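Local coordinates for type-2Aa cytolytic delta-endotoxin (Bacillus thuringiensis serovar kyushuensis, PDB 1CBY), which kills the larvae of dipteran insects by forming pores in the epithelial cell membrane of the midgut, at residues 144-149 with 153-158; 137-142 with 187-192; 40-45 with 71-76; 31-36 with 235-240. All blocks are in the same frame, centred on the assembly; numbering follows the deposited sequence.

Interaction 1: 144-149 with 153-158; sequences TNLDTQ and AWIFWH
Q149 and W154 meet through a single hydrogen bond, while beside them L146 packs on I155 and W157. The contact joins the short 3-10 turn 146-148, which follows helix 129-141, to strand 155-158 of the central sheet in the alpha/beta fold of the Cyt toxins. Strand 155-158 runs antiparallel to strand 165-175, with backbone bonds from F156 to Y168 and from H158 to S166.

The side chain of Q149, extended beyond CG (chi2 179°), crosses the W154 indole at about a right angle, and its amide plane is turned 41° from the ring. W154 NE1 donates to Q149 OE1 over 2.9 Å. The bond is nearly straight and lies in both the ring plane and the carbonyl plane, which helps to set the rotation of the indole. Y169 OH, the stronger polar partner of Q149, also bonds to OE1, and NE2 of the same amide bonds to G141 O; both ends of the amide are therefore held.

The two methyls of L146 diverge to different partners. CD2 touches I155 CD1 at 4.0 Å. CD1 reaches W157 CH2 at 3.8 Å, approaching that ring obliquely. I155 directs CG1 anti to its backbone N, which carries CD1 over one face of the W157 indole, offset toward the rim. K199 makes a cation-pi contact with W157. From its other branch, I155 sets CG2 against the backbone O of Q149 at 3.4 Å.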
loop_
_atom_site.group_PDB
_atom_site.type_symbol
_atom_site.label_atom_id
_atom_site.label_comp_id
_atom_site.label_asym_id
_atom_site.label_seq_id
_atom_site.Cartn_x
_atom_site.Cartn_y
_atom_site.Cartn_z
ATOM N N THR A 144 -10.505 -2.783 9.488
ATOM C CA THR A 144 -11.259 -3.445 8.425
ATOM C C THR A 144 -10.343 -4.208 7.474
ATOM O O THR A 144 -9.136 -3.955 7.410
ATOM C CB THR A 144 -12.135 -2.434 7.594
ATOM O OG1 THR A 144 -11.321 -1.358 7.100
ATOM C CG2 THR A 144 -13.264 -1.860 8.443
ATOM N N ASN A 145 -10.931 -5.144 6.737
ATOM C CA ASN A 145 -10.199 -5.963 5.781
ATOM C C ASN A 145 -9.077 -6.752 6.434
ATOM O O ASN A 145 -8.056 -7.031 5.805
ATOM C CB ASN A 145 -9.659 -5.110 4.632
ATOM C CG ASN A 145 -10.750 -4.655 3.688
ATOM O OD1 ASN A 145 -11.738 -5.361 3.470
ATOM N ND2 ASN A 145 -10.581 -3.470 3.118
ATOM N N LEU A 146 -9.295 -7.144 7.686
ATOM C CA LEU A 146 -8.317 -7.916 8.435
ATOM C C LEU A 146 -8.187 -9.310 7.837
ATOM O O LEU A 146 -7.148 -9.954 7.964
ATOM C CB LEU A 146 -8.707 -7.998 9.908
ATOM C CG LEU A 146 -8.578 -6.689 10.688
ATOM C CD1 LEU A 146 -8.954 -6.924 12.143
ATOM C CD2 LEU A 146 -7.158 -6.162 10.586
ATOM N N ASP A 147 -9.228 -9.748 7.138
ATOM C CA ASP A 147 -9.232 -11.056 6.490
ATOM C C ASP A 147 -8.122 -11.154 5.439
ATOM O O ASP A 147 -7.594 -12.234 5.177
ATOM C CB ASP A 147 -10.592 -11.312 5.831
ATOM C CG ASP A 147 -10.912 -10.310 4.743
ATOM O OD1 ASP A 147 -10.709 -9.103 4.971
ATOM O OD2 ASP A 147 -11.363 -10.725 3.656
ATOM N N THR A 148 -7.766 -10.016 4.855
ATOM C CA THR A 148 -6.732 -9.954 3.833
ATOM C C THR A 148 -5.372 -9.693 4.478
ATOM O O THR A 148 -4.359 -9.591 3.791
ATOM C CB THR A 148 -7.032 -8.819 2.821
ATOM O OG1 THR A 148 -8.439 -8.780 2.536
ATOM C CG2 THR A 148 -6.295 -9.057 1.520
ATOM N N GLN A 149 -5.352 -9.579 5.801
ATOM C CA GLN A 149 -4.109 -9.314 6.517
ATOM C C GLN A 149 -3.760 -10.422 7.501
ATOM O O GLN A 149 -2.920 -10.236 8.394
ATOM C CB GLN A 149 -4.217 -8.004 7.279
ATOM C CG GLN A 149 -4.519 -6.804 6.426
ATOM C CD GLN A 149 -4.632 -5.564 7.264
ATOM O OE1 GLN A 149 -3.709 -5.219 7.998
ATOM N NE2 GLN A 149 -5.779 -4.910 7.199
ATOM N N ALA A 153 3.073 -10.072 9.537
ATOM C CA ALA A 153 3.843 -9.754 10.740
ATOM C C ALA A 153 3.404 -8.567 11.592
ATOM O O ALA A 153 3.678 -8.538 12.793
ATOM C CB ALA A 153 5.316 -9.616 10.390
ATOM N N TRP A 154 2.754 -7.579 10.983
ATOM C CA TRP A 154 2.327 -6.392 11.723
ATOM C C TRP A 154 1.109 -6.584 12.616
ATOM O O TRP A 154 0.743 -5.677 13.366
ATOM C CB TRP A 154 2.124 -5.195 10.784
ATOM C CG TRP A 154 1.095 -5.392 9.722
ATOM C CD1 TRP A 154 -0.250 -5.228 9.847
ATOM C CD2 TRP A 154 1.328 -5.776 8.362
ATOM N NE1 TRP A 154 -0.871 -5.486 8.650
ATOM C CE2 TRP A 154 0.075 -5.825 7.721
ATOM C CE3 TRP A 154 2.478 -6.079 7.624
ATOM C CZ2 TRP A 154 -0.065 -6.165 6.378
ATOM C CZ3 TRP A 154 2.340 -6.415 6.286
ATOM C CH2 TRP A 154 1.075 -6.458 5.677
ATOM N N ILE A 155 0.477 -7.751 12.537
ATOM C CA ILE A 155 -0.687 -8.020 13.375
ATOM C C ILE A 155 -0.533 -9.296 14.201
ATOM O O ILE A 155 -0.254 -10.365 13.666
ATOM C CB ILE A 155 -2.004 -8.046 12.557
ATOM C CG1 ILE A 155 -3.185 -8.348 13.484
ATOM C CG2 ILE A 155 -1.908 -9.036 11.403
ATOM C CD1 ILE A 155 -4.528 -8.167 12.832
ATOM N N PHE A 156 -0.701 -9.162 15.513
ATOM C CA PHE A 156 -0.584 -10.284 16.438
ATOM C C PHE A 156 -1.858 -10.431 17.257
ATOM O O PHE A 156 -2.166 -9.576 18.090
ATOM C CB PHE A 156 0.601 -10.064 17.383
ATOM C CG PHE A 156 0.780 -11.158 18.403
ATOM C CD1 PHE A 156 1.194 -12.427 18.016
ATOM C CD2 PHE A 156 0.550 -10.912 19.751
ATOM C CE1 PHE A 156 1.379 -13.431 18.956
ATOM C CE2 PHE A 156 0.731 -11.911 20.700
ATOM C CZ PHE A 156 1.147 -13.171 20.302
ATOM N N TRP A 157 -2.588 -11.517 17.025
ATOM C CA TRP A 157 -3.826 -11.778 17.750
ATOM C C TRP A 157 -3.527 -12.379 19.117
ATOM O O TRP A 157 -2.408 -12.817 19.384
ATOM C CB TRP A 157 -4.715 -12.747 16.971
ATOM C CG TRP A 157 -4.957 -12.367 15.540
ATOM C CD1 TRP A 157 -4.171 -12.678 14.468
ATOM C CD2 TRP A 157 -6.096 -11.664 15.013
ATOM N NE1 TRP A 157 -4.752 -12.227 13.310
ATOM C CE2 TRP A 157 -5.931 -11.601 13.611
ATOM C CE3 TRP A 157 -7.237 -11.091 15.586
ATOM C CZ2 TRP A 157 -6.866 -10.987 12.773
ATOM C CZ3 TRP A 157 -8.167 -10.480 14.754
ATOM C CH2 TRP A 157 -7.974 -10.435 13.360
ATOM N N HIS A 158 -4.537 -12.382 19.979
ATOM C CA HIS A 158 -4.433 -12.938 21.320
ATOM C C HIS A 158 -5.767 -12.799 22.047
ATOM O O HIS A 158 -6.722 -12.245 21.498
ATOM C CB HIS A 158 -3.305 -12.274 22.115
ATOM C CG HIS A 158 -3.526 -10.821 22.397
ATOM N ND1 HIS A 158 -4.233 -10.406 23.498
ATOM C CD2 HIS A 158 -3.000 -9.741 21.766
ATOM C CE1 HIS A 158 -4.120 -9.092 23.520
ATOM N NE2 HIS A 158 -3.383 -8.644 22.493
#

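Interaction 2: 137-142 with 187-192; sequences ATIKGT and LPLAFE
F191 reaches across to I139 and T142 of segment 137-142. Its CB leaves strand 183-195 in the direction of the helix, and CG lies beside the backbone N, anti to the carbonyl carbon (chi1 -73°). From there the ring extends across both partners at about a right angle. CD2 comes first and meets T142 CG2 at 3.7 Å, an oblique approach. One atom further out, CE2 meets I139 CD1 at 4.1 Å, and this methyl lies near the ring plane, at its edge. The same CE2 is 3.6 Å from L189 CD2, two residues back on the strand, and CZ at the tip is 3.9 Å from that methyl.

This is helix-on-sheet packing within the alpha/beta fold of the Cyt toxins: alternate strand residues L189 and F191 face the helical layer, whereas P188 and A190 pack on F75 instead. I139 also touches V111, L114 and I118 of helix 107-122, so its side chain fills the junction of two helices and the sheet.

T142 divides its branches by polarity. Its methyl serves F191, while OG1 donates back to T138 O over 3.1 Å, with the hydroxyl tilted 30° from the carbonyl plane. I139 CD1 completes the contact by lying 4.4 Å from L189 CD2.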
loop_
_atom_site.group_PDB
_atom_site.type_symbol
_atom_site.label_atom_id
_atom_site.label_comp_id
_atom_site.label_asym_id
_atom_site.label_seq_id
_atom_site.Cartn_x
_atom_site.Cartn_y
_atom_site.Cartn_z
ATOM N N ALA A 137 -6.403 5.784 5.091
ATOM C CA ALA A 137 -6.490 4.437 4.534
ATOM C C ALA A 137 -5.837 3.435 5.496
ATOM O O ALA A 137 -6.421 2.398 5.814
ATOM C CB ALA A 137 -5.821 4.390 3.192
ATOM N N THR A 138 -4.647 3.771 5.983
ATOM C CA THR A 138 -3.920 2.932 6.922
ATOM C C THR A 138 -4.726 2.715 8.210
ATOM O O THR A 138 -4.820 1.588 8.707
ATOM C CB THR A 138 -2.544 3.559 7.259
ATOM O OG1 THR A 138 -1.705 3.534 6.096
ATOM C CG2 THR A 138 -1.861 2.808 8.373
ATOM N N ILE A 139 -5.331 3.780 8.731
ATOM C CA ILE A 139 -6.122 3.673 9.955
ATOM C C ILE A 139 -7.307 2.746 9.728
ATOM O O ILE A 139 -7.571 1.863 10.540
ATOM C CB ILE A 139 -6.603 5.053 10.465
ATOM C CG1 ILE A 139 -5.398 5.951 10.740
ATOM C CG2 ILE A 139 -7.387 4.902 11.765
ATOM C CD1 ILE A 139 -4.373 5.317 11.649
ATOM N N LYS A 140 -7.982 2.910 8.596
ATOM C CA LYS A 140 -9.120 2.062 8.264
ATOM C C LYS A 140 -8.678 0.598 8.214
ATOM O O LYS A 140 -9.388 -0.293 8.681
ATOM C CB LYS A 140 -9.708 2.453 6.904
ATOM C CG LYS A 140 -10.440 3.776 6.863
ATOM C CD LYS A 140 -11.010 4.001 5.471
ATOM C CE LYS A 140 -11.821 5.279 5.371
ATOM N NZ LYS A 140 -12.324 5.464 3.982
ATOM N N GLY A 141 -7.491 0.368 7.658
ATOM C CA GLY A 141 -6.954 -0.977 7.534
ATOM C C GLY A 141 -6.622 -1.627 8.864
ATOM O O GLY A 141 -6.409 -2.833 8.934
ATOM N N THR A 142 -6.563 -0.822 9.918
ATOM C CA THR A 142 -6.267 -1.325 11.248
ATOM C C THR A 142 -7.514 -1.978 11.849
ATOM O O THR A 142 -7.420 -2.747 12.803
ATOM C CB THR A 142 -5.778 -0.175 12.162
ATOM O OG1 THR A 142 -4.582 0.392 11.610
ATOM C CG2 THR A 142 -5.493 -0.669 13.575
ATOM N N LEU A 187 7.107 8.277 12.746
ATOM C CA LEU A 187 6.044 8.052 13.713
ATOM C C LEU A 187 5.722 6.572 13.955
ATOM O O LEU A 187 4.949 5.963 13.206
ATOM C CB LEU A 187 4.771 8.783 13.258
ATOM C CG LEU A 187 3.772 9.349 14.279
ATOM C CD1 LEU A 187 2.565 9.882 13.531
ATOM C CD2 LEU A 187 3.326 8.303 15.280
ATOM N N PRO A 188 6.387 5.952 14.946
ATOM C CA PRO A 188 6.135 4.544 15.272
ATOM C C PRO A 188 4.793 4.523 15.991
ATOM O O PRO A 188 4.656 5.100 17.072
ATOM C CB PRO A 188 7.271 4.214 16.246
ATOM C CG PRO A 188 8.359 5.114 15.812
ATOM C CD PRO A 188 7.613 6.414 15.609
ATOM N N LEU A 189 3.804 3.883 15.383
ATOM C CA LEU A 189 2.459 3.813 15.945
ATOM C C LEU A 189 2.005 2.373 16.187
ATOM O O LEU A 189 2.068 1.537 15.288
ATOM C CB LEU A 189 1.485 4.497 14.985
ATOM C CG LEU A 189 -0.006 4.475 15.307
ATOM C CD1 LEU A 189 -0.290 5.384 16.490
ATOM C CD2 LEU A 189 -0.785 4.928 14.085
ATOM N N ALA A 190 1.520 2.087 17.388
ATOM C CA ALA A 190 1.050 0.745 17.707
ATOM C C ALA A 190 -0.272 0.802 18.449
ATOM O O ALA A 190 -0.421 1.534 19.430
ATOM C CB ALA A 190 2.082 0.005 18.532
ATOM N N PHE A 191 -1.240 0.046 17.954
ATOM C CA PHE A 191 -2.559 -0.012 18.555
ATOM C C PHE A 191 -2.777 -1.351 19.249
ATOM O O PHE A 191 -2.423 -2.401 18.711
ATOM C CB PHE A 191 -3.644 0.115 17.480
ATOM C CG PHE A 191 -3.789 1.489 16.901
ATOM C CD1 PHE A 191 -4.251 2.545 17.684
ATOM C CD2 PHE A 191 -3.526 1.719 15.556
ATOM C CE1 PHE A 191 -4.453 3.808 17.131
ATOM C CE2 PHE A 191 -3.725 2.978 14.993
ATOM C CZ PHE A 191 -4.191 4.025 15.784
ATOM N N GLU A 192 -3.348 -1.311 20.445
ATOM C CA GLU A 192 -3.690 -2.527 21.166
ATOM C C GLU A 192 -5.209 -2.511 21.090
ATOM O O GLU A 192 -5.857 -1.708 21.759
ATOM C CB GLU A 192 -3.230 -2.465 22.619
ATOM C CG GLU A 192 -1.721 -2.504 22.792
ATOM C CD GLU A 192 -1.295 -2.698 24.240
ATOM O OE1 GLU A 192 -2.169 -2.957 25.098
ATOM O OE2 GLU A 192 -0.081 -2.600 24.518
#

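Interaction 3: 40-45 with 71-76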
loop_
_atom_site.group_PDB
_atom_site.type_symbol
_atom_site.label_atom_id
_atom_site.label_comp_id
_atom_site.label_asym_id
_atom_site.label_seq_id
_atom_site.Cartn_x
_atom_site.Cartn_y
_atom_site.Cartn_z
ATOM N N LEU A 40 14.152 -9.073 10.872
ATOM C CA LEU A 40 12.743 -9.136 11.221
ATOM C C LEU A 40 12.048 -7.795 11.034
ATOM O O LEU A 40 12.620 -6.747 11.326
ATOM C CB LEU A 40 12.588 -9.640 12.659
ATOM C CG LEU A 40 13.221 -11.011 12.957
ATOM C CD1 LEU A 40 12.981 -11.417 14.401
ATOM C CD2 LEU A 40 12.644 -12.061 12.029
ATOM N N ASP A 41 10.819 -7.834 10.521
ATOM C CA ASP A 41 10.036 -6.623 10.285
ATOM C C ASP A 41 8.581 -6.835 10.703
ATOM O O ASP A 41 7.826 -7.530 10.027
ATOM C CB ASP A 41 10.097 -6.242 8.800
ATOM C CG ASP A 41 9.598 -4.824 8.523
ATOM O OD1 ASP A 41 8.774 -4.290 9.296
ATOM O OD2 ASP A 41 10.035 -4.235 7.513
ATOM N N ASN A 42 8.180 -6.204 11.799
ATOM C CA ASN A 42 6.810 -6.330 12.286
ATOM C C ASN A 42 6.065 -4.998 12.216
ATOM O O ASN A 42 5.199 -4.708 13.045
ATOM C CB ASN A 42 6.818 -6.865 13.722
ATOM C CG ASN A 42 7.448 -8.243 13.821
ATOM O OD1 ASN A 42 8.571 -8.393 14.297
ATOM N ND2 ASN A 42 6.731 -9.254 13.354
ATOM N N PHE A 43 6.381 -4.211 11.193
ATOM C CA PHE A 43 5.775 -2.900 10.994
ATOM C C PHE A 43 5.135 -2.777 9.625
ATOM O O PHE A 43 5.689 -3.250 8.631
ATOM C CB PHE A 43 6.837 -1.794 11.102
ATOM C CG PHE A 43 6.991 -1.219 12.476
ATOM C CD1 PHE A 43 5.932 -0.566 13.095
ATOM C CD2 PHE A 43 8.201 -1.322 13.152
ATOM C CE1 PHE A 43 6.072 -0.019 14.375
ATOM C CE2 PHE A 43 8.353 -0.780 14.431
ATOM C CZ PHE A 43 7.285 -0.126 15.043
ATOM N N ASN A 44 3.941 -2.193 9.590
ATOM C CA ASN A 44 3.258 -1.919 8.331
ATOM C C ASN A 44 3.829 -0.521 8.047
ATOM O O ASN A 44 3.518 0.456 8.741
ATOM C CB ASN A 44 1.742 -1.864 8.527
ATOM C CG ASN A 44 0.969 -1.967 7.215
ATOM O OD1 ASN A 44 -0.253 -2.103 7.225
ATOM N ND2 ASN A 44 1.669 -1.908 6.087
ATOM N N THR A 45 4.739 -0.458 7.088
ATOM C CA THR A 45 5.426 0.775 6.759
ATOM C C THR A 45 4.820 1.655 5.659
ATOM O O THR A 45 4.410 1.165 4.602
ATOM C CB THR A 45 6.883 0.450 6.427
ATOM O OG1 THR A 45 7.386 -0.472 7.400
ATOM C CG2 THR A 45 7.728 1.691 6.473
ATOM N N LEU A 71 9.182 -11.881 21.848
ATOM C CA LEU A 71 8.391 -13.004 22.337
ATOM C C LEU A 71 6.887 -12.763 22.408
ATOM O O LEU A 71 6.108 -13.581 21.922
ATOM C CB LEU A 71 8.929 -13.490 23.688
ATOM C CG LEU A 71 10.309 -14.157 23.633
ATOM C CD1 LEU A 71 10.796 -14.467 25.034
ATOM C CD2 LEU A 71 10.244 -15.424 22.794
ATOM N N ASN A 72 6.469 -11.660 23.024
ATOM C CA ASN A 72 5.038 -11.363 23.129
ATOM C C ASN A 72 4.510 -10.431 22.050
ATOM O O ASN A 72 3.323 -10.125 22.018
ATOM C CB ASN A 72 4.654 -10.851 24.526
ATOM C CG ASN A 72 5.750 -10.040 25.180
ATOM O OD1 ASN A 72 6.866 -10.522 25.358
ATOM N ND2 ASN A 72 5.431 -8.812 25.568
ATOM N N LEU A 73 5.406 -9.986 21.174
ATOM C CA LEU A 73 5.071 -9.103 20.058
ATOM C C LEU A 73 4.344 -7.794 20.376
ATOM O O LEU A 73 3.702 -7.204 19.507
ATOM C CB LEU A 73 4.335 -9.887 18.968
ATOM C CG LEU A 73 5.256 -10.844 18.208
ATOM C CD1 LEU A 73 4.465 -11.720 17.257
ATOM C CD2 LEU A 73 6.304 -10.041 17.452
ATOM N N ASN A 74 4.496 -7.313 21.603
ATOM C CA ASN A 74 3.863 -6.066 22.004
ATOM C C ASN A 74 4.861 -4.935 21.840
ATOM O O ASN A 74 6.064 -5.134 22.002
ATOM C CB ASN A 74 3.403 -6.133 23.461
ATOM C CG ASN A 74 2.539 -4.944 23.854
ATOM O OD1 ASN A 74 1.659 -4.527 23.100
ATOM N ND2 ASN A 74 2.782 -4.396 25.037
ATOM N N PHE A 75 4.364 -3.755 21.496
ATOM C CA PHE A 75 5.211 -2.582 21.323
ATOM C C PHE A 75 5.521 -2.072 22.720
ATOM O O PHE A 75 4.614 -1.850 23.522
ATOM C CB PHE A 75 4.454 -1.517 20.532
ATOM C CG PHE A 75 5.284 -0.327 20.152
ATOM C CD1 PHE A 75 6.087 -0.358 19.017
ATOM C CD2 PHE A 75 5.225 0.847 20.901
ATOM C CE1 PHE A 75 6.816 0.761 18.629
ATOM C CE2 PHE A 75 5.948 1.972 20.524
ATOM C CZ PHE A 75 6.745 1.932 19.385
ATOM N N ASN A 76 6.802 -1.932 23.027
ATOM C CA ASN A 76 7.214 -1.457 24.338
ATOM C C ASN A 76 7.553 0.023 24.262
ATOM O O ASN A 76 8.599 0.411 23.734
ATOM C CB ASN A 76 8.420 -2.249 24.843
ATOM C CG ASN A 76 8.771 -1.913 26.272
ATOM O OD1 ASN A 76 9.249 -0.819 26.564
ATOM N ND2 ASN A 76 8.507 -2.838 27.178
#
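Two phenylalanines, F43 and F75, meet rim against rim, each touching the other near its ring plane and neither offering a face to its partner. The closest atoms are F43 CZ and F75 CE1, 3.7 Å apart, and the two side chains cross at about a right angle. F75 holds CG anti to its backbone N (chi1 -173°), which brings the ring out of the loop toward F43.

F43 stands just before strand 44-48, where an Asx turn shapes the backbone: D41 OD1 accepts from F43 N over 3.1 Å, nearly along the C-O axis. Beside the rings, N42 ND2 comes to 4.2 Å from L73 CD2. The leucine methyl lies over the face of the amide at ND2, clear of the plane in which the N-H bonds point.

The contact joins the approach to strand 44-48 to the loop between helices 54-63 and 77-84. No hydrogen bond links 40-45 and 71-76, which implies that dispersion and the burial of the aromatic rims hold the two together, while N42 ND2 bonds to A153 O, and D41 to Q65 and to K29 of the second subunit.

Interaction 4: 31-36 with 235-240; sequences IVLTVP and DIFNVN
Strand 28-36 runs past segment 235-240, with V35 CA 8.8 Å from F237 CA. L33 and V35, alternate residues on one side of the strand, both direct CB toward the helix, and F237 points its own CB back at them.

The phenylalanine ring carries the contact from its side. Its CG lies beside the backbone N, anti to the carbonyl carbon (chi1 -68°), and the ring reaches out from the helix to the strand. V35 CG1 sits against one ring bond, 3.9 Å from both F237 CD2 and F237 CE2. This methyl occupies the position between the backbone N and the carbonyl carbon (chi1 69°). Further along, L33 CD1 comes to 4.3 Å from F237 CZ, a looser touch at the tip of the ring. Both methyls approach the ring obliquely, and the contact is wholly apolar.

L58 of helix 54-63 and P51 of the second subunit also pack on F237, whose backbone O accepts a hydrogen bond from S38 OG. Strand 28-36 also pairs antiparallel with a strand of the second subunit, and V35 touches V49 of that subunit.

Segment 31-36 precedes the N-terminal processing stop at S38, and segment 235-240 follows the C-terminal one at S228. Processing to these points would remove both partners, consistent with a contact belonging to the intertwined N-terminal arms and dimer interface of the inactive protoxin.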
loop_
_atom_site.group_PDB
_atom_site.type_symbol
_atom_site.label_atom_id
_atom_site.label_comp_id
_atom_site.label_asym_id
_atom_site.label_seq_id
_atom_site.Cartn_x
_atom_site.Cartn_y
_atom_site.Cartn_z
ATOM N N ILE A 31 3.745 3.123 -4.942
ATOM C CA ILE A 31 4.211 1.745 -5.024
ATOM C C ILE A 31 4.084 0.964 -3.723
ATOM O O ILE A 31 4.671 1.341 -2.712
ATOM C CB ILE A 31 5.707 1.703 -5.419
ATOM C CG1 ILE A 31 5.951 2.520 -6.686
ATOM C CG2 ILE A 31 6.161 0.262 -5.620
ATOM C CD1 ILE A 31 7.416 2.740 -6.984
ATOM N N VAL A 32 3.312 -0.115 -3.741
ATOM C CA VAL A 32 3.198 -0.957 -2.557
ATOM C C VAL A 32 4.335 -1.955 -2.748
ATOM O O VAL A 32 4.295 -2.799 -3.645
ATOM C CB VAL A 32 1.858 -1.702 -2.487
ATOM C CG1 VAL A 32 1.760 -2.464 -1.175
ATOM C CG2 VAL A 32 0.713 -0.723 -2.608
ATOM N N LEU A 33 5.388 -1.781 -1.962
ATOM C CA LEU A 33 6.570 -2.624 -2.039
ATOM C C LEU A 33 6.603 -3.742 -1.009
ATOM O O LEU A 33 6.534 -3.493 0.200
ATOM C CB LEU A 33 7.825 -1.774 -1.841
ATOM C CG LEU A 33 8.903 -1.742 -2.924
ATOM C CD1 LEU A 33 10.157 -1.132 -2.315
ATOM C CD2 LEU A 33 9.201 -3.133 -3.456
ATOM N N THR A 34 6.719 -4.970 -1.496
ATOM C CA THR A 34 6.839 -6.130 -0.631
ATOM C C THR A 34 8.128 -6.767 -1.128
ATOM O O THR A 34 8.181 -7.329 -2.223
ATOM C CB THR A 34 5.656 -7.086 -0.765
ATOM O OG1 THR A 34 4.437 -6.355 -0.584
ATOM C CG2 THR A 34 5.737 -8.165 0.306
ATOM N N VAL A 35 9.186 -6.580 -0.354
ATOM C CA VAL A 35 10.503 -7.081 -0.702
ATOM C C VAL A 35 11.065 -7.872 0.489
ATOM O O VAL A 35 10.831 -7.501 1.640
ATOM C CB VAL A 35 11.430 -5.880 -1.045
ATOM C CG1 VAL A 35 11.731 -5.053 0.193
ATOM C CG2 VAL A 35 12.690 -6.346 -1.672
ATOM N N PRO A 36 11.735 -9.016 0.230
ATOM C CA PRO A 36 12.307 -9.829 1.313
ATOM C C PRO A 36 13.306 -9.046 2.166
ATOM O O PRO A 36 14.224 -8.422 1.641
ATOM C CB PRO A 36 12.955 -11.002 0.565
ATOM C CG PRO A 36 13.120 -10.502 -0.841
ATOM C CD PRO A 36 11.882 -9.703 -1.064
ATOM N N ASP A 235 22.415 -2.316 -1.437
ATOM C CA ASP A 235 23.133 -2.045 -0.200
ATOM C C ASP A 235 22.150 -1.516 0.828
ATOM O O ASP A 235 22.205 -1.884 2.001
ATOM C CB ASP A 235 24.234 -0.999 -0.422
ATOM C CG ASP A 235 25.387 -1.516 -1.274
ATOM O OD1 ASP A 235 25.235 -2.553 -1.959
ATOM O OD2 ASP A 235 26.457 -0.867 -1.262
ATOM N N ILE A 236 21.229 -0.678 0.369
ATOM C CA ILE A 236 20.228 -0.092 1.252
ATOM C C ILE A 236 19.380 -1.166 1.934
ATOM O O ILE A 236 19.248 -1.172 3.155
ATOM C CB ILE A 236 19.325 0.923 0.490
ATOM C CG1 ILE A 236 20.163 2.122 0.031
ATOM C CG2 ILE A 236 18.179 1.399 1.376
ATOM C CD1 ILE A 236 19.387 3.175 -0.713
ATOM N N PHE A 237 18.862 -2.110 1.159
ATOM C CA PHE A 237 18.029 -3.162 1.727
ATOM C C PHE A 237 18.777 -4.272 2.467
ATOM O O PHE A 237 18.155 -5.181 3.012
ATOM C CB PHE A 237 17.091 -3.728 0.662
ATOM C CG PHE A 237 16.043 -2.747 0.209
ATOM C CD1 PHE A 237 16.300 -1.862 -0.832
ATOM C CD2 PHE A 237 14.812 -2.680 0.853
ATOM C CE1 PHE A 237 15.346 -0.921 -1.224
ATOM C CE2 PHE A 237 13.853 -1.741 0.467
ATOM C CZ PHE A 237 14.122 -0.862 -0.571
ATOM N N ASN A 238 20.103 -4.202 2.493
ATOM C CA ASN A 238 20.909 -5.198 3.204
ATOM C C ASN A 238 21.097 -4.801 4.662
ATOM O O ASN A 238 21.556 -5.604 5.478
ATOM C CB ASN A 238 22.287 -5.361 2.559
ATOM C CG ASN A 238 22.293 -6.343 1.401
ATOM O OD1 ASN A 238 23.337 -6.585 0.796
ATOM N ND2 ASN A 238 21.137 -6.920 1.087
ATOM N N VAL A 239 20.783 -3.550 4.978
ATOM C CA VAL A 239 20.924 -3.043 6.340
ATOM C C VAL A 239 20.018 -3.836 7.281
ATOM O O VAL A 239 18.868 -4.123 6.954
ATOM C CB VAL A 239 20.578 -1.527 6.411
ATOM C CG1 VAL A 239 20.685 -1.015 7.840
ATOM C CG2 VAL A 239 21.504 -0.726 5.494
ATOM N N ASN A 240 20.548 -4.208 8.439
ATOM C CA ASN A 240 19.774 -4.974 9.411
ATOM C C ASN A 240 19.294 -4.081 10.540
ATOM O O ASN A 240 19.454 -2.867 10.475
ATOM C CB ASN A 240 20.592 -6.152 9.956
ATOM C CG ASN A 240 21.911 -5.729 10.596
ATOM O OD1 ASN A 240 22.754 -6.574 10.872
ATOM N ND2 ASN A 240 22.096 -4.436 10.832
#

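Overall arrangement
Interactions 1, 2 and 3 form a continuous group about the central sheet, their centres 11 to 13 Å apart. Q149 NE2 joins interaction 1 to interaction 2 through G141 O at 2.8 Å. Interaction 3 touches both: N42 ND2 bonds to A153 O at 3.2 Å, and F75 CB lies 3.5 Å from A190 CB. On strand 183-195, L189 and F191 serve interaction 2, while A190, between them, meets F75. Interaction 4 stands apart, its centre about 17 Å from that of interaction 3 and about 21 Å from those of interactions 1 and 2. It is linked to interaction 3 along the chain, through the residues around the processing stop S38. All four contacts reach the second subunit of the protoxin.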